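Local coordinates for competence damage-inducible protein A (Enterobacter cloacae subsp. cloacae, PDB 5VU3) that is of unknown function but belongs to the CinA family, some of whose members deamidate nicotinamide mononucleotide in pyridine nucleotide recycling, at residues M94-R99 with A131-G136. Residues are numbered along the deposited sequence; the frame is centred on the assembly and turned at random.
Sequences MAASIR and AWNIGG
R99 of helix 88-101 lays its side chain over N133 and the turn that ends strand 127-134. CB points toward the strand; with CG anti to the backbone N (chi1 -180°) and the chain extended as far as NE, CD arrives over the N133 amide, 3.3 Å from N133 OD1. NE hydrogen-bonds the carbonyl O of D105, just before the neighbouring strand 106-112. CZ stands 3.5 Å from G136 N, which lies beneath the centre of the guanidinium; NH2 passes 3.4 Å from G135 C on the same face, and NH1 is looser, 3.9 Å from G136 N. The guanidinium and amide planes are 8° apart, with OD1 set obliquely, and no hydrogen bond joins R99 to the turn. N133 OD1 accepts from G136 N (2.8 Å), the donor lying in the carbonyl plane: an Asx motif at the tight beta hairpin linking strands 127-134 and 137-144. G135 and G136 both take positive phi, which suits glycine. On the other branch, N133 ND2 faces A96 CA at 3.8 Å. One helical turn before R99, A95 CB rests on A131 CB (3.8 Å) and reaches N133 CB more loosely, seating the helix on the mixed five-stranded sheet; the axes of 94-99 and 131-134 run 43° apart.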
# COMPACT_ATOMS: atom_id res chain seq x y z
N MET A 94 -1.84 -9.64 -13.17
CA MET A 94 -1.46 -8.59 -12.22
C MET A 94 -0.01 -8.73 -11.79
O MET A 94 0.73 -7.74 -11.74
CB MET A 94 -2.37 -8.64 -10.99
CG MET A 94 -3.80 -8.17 -11.21
SD MET A 94 -4.77 -8.43 -9.70
CE MET A 94 -4.00 -7.28 -8.54
N ALA A 95 0.41 -9.96 -11.48
CA ALA A 95 1.77 -10.17 -10.99
C ALA A 95 2.80 -9.89 -12.07
O ALA A 95 3.86 -9.32 -11.79
CB ALA A 95 1.91 -11.59 -10.45
N ALA A 96 2.52 -10.30 -13.31
CA ALA A 96 3.45 -10.06 -14.40
C ALA A 96 3.62 -8.57 -14.65
O ALA A 96 4.74 -8.08 -14.87
CB ALA A 96 2.98 -10.77 -15.67
N SER A 97 2.52 -7.83 -14.63
CA SER A 97 2.57 -6.40 -14.94
C SER A 97 3.29 -5.62 -13.84
O SER A 97 4.15 -4.78 -14.13
CB SER A 97 1.16 -5.87 -15.16
OG SER A 97 1.16 -4.45 -15.19
N ILE A 98 2.95 -5.87 -12.57
CA ILE A 98 3.57 -5.08 -11.51
C ILE A 98 5.06 -5.39 -11.42
O ILE A 98 5.87 -4.50 -11.12
CB ILE A 98 2.87 -5.29 -10.15
CG1 ILE A 98 3.35 -4.26 -9.12
CG2 ILE A 98 3.08 -6.71 -9.62
CD1 ILE A 98 3.08 -2.81 -9.50
N ARG A 99 5.45 -6.62 -11.72
CA ARG A 99 6.87 -6.97 -11.77
C ARG A 99 7.61 -6.13 -12.80
O ARG A 99 8.73 -5.67 -12.56
CB ARG A 99 7.02 -8.47 -12.05
CG ARG A 99 8.44 -8.96 -12.12
CD ARG A 99 8.50 -10.44 -12.46
NE ARG A 99 9.88 -10.85 -12.75
CZ ARG A 99 10.39 -10.96 -13.97
NH1 ARG A 99 9.65 -10.73 -15.05
NH2 ARG A 99 11.66 -11.32 -14.12
N ALA A 131 -0.97 -14.90 -6.76
CA ALA A 131 0.05 -15.21 -7.75
C ALA A 131 1.41 -14.84 -7.20
O ALA A 131 1.58 -13.78 -6.59
CB ALA A 131 -0.20 -14.47 -9.08
N TRP A 132 2.38 -15.72 -7.41
CA TRP A 132 3.78 -15.44 -7.12
C TRP A 132 4.55 -15.59 -8.42
O TRP A 132 4.60 -16.68 -8.99
CB TRP A 132 4.35 -16.38 -6.05
CG TRP A 132 3.61 -16.41 -4.73
CD1 TRP A 132 3.91 -15.71 -3.59
CD2 TRP A 132 2.46 -17.22 -4.40
NE1 TRP A 132 3.01 -16.01 -2.59
CE2 TRP A 132 2.12 -16.95 -3.06
CE3 TRP A 132 1.69 -18.15 -5.11
CZ2 TRP A 132 1.04 -17.56 -2.42
CZ3 TRP A 132 0.62 -18.76 -4.47
CH2 TRP A 132 0.31 -18.46 -3.14
N ASN A 133 5.12 -14.49 -8.90
CA ASN A 133 5.96 -14.48 -10.10
C ASN A 133 7.40 -14.33 -9.64
O ASN A 133 7.78 -13.29 -9.08
CB ASN A 133 5.54 -13.36 -11.05
CG ASN A 133 6.34 -13.35 -12.34
OD1 ASN A 133 7.54 -13.58 -12.33
ND2 ASN A 133 5.67 -13.05 -13.45
N ILE A 134 8.21 -15.36 -9.85
CA ILE A 134 9.62 -15.36 -9.49
C ILE A 134 10.42 -15.42 -10.78
O ILE A 134 10.48 -16.47 -11.43
CB ILE A 134 9.97 -16.53 -8.56
CG1 ILE A 134 9.32 -16.36 -7.19
CG2 ILE A 134 11.47 -16.62 -8.41
CD1 ILE A 134 9.31 -17.62 -6.35
N GLY A 135 11.02 -14.30 -11.16
CA GLY A 135 11.85 -14.29 -12.36
C GLY A 135 11.12 -14.64 -13.64
O GLY A 135 11.75 -15.12 -14.59
N GLY A 136 9.80 -14.42 -13.70
CA GLY A 136 9.01 -14.73 -14.87
C GLY A 136 8.21 -16.02 -14.79
O GLY A 136 7.34 -16.24 -15.64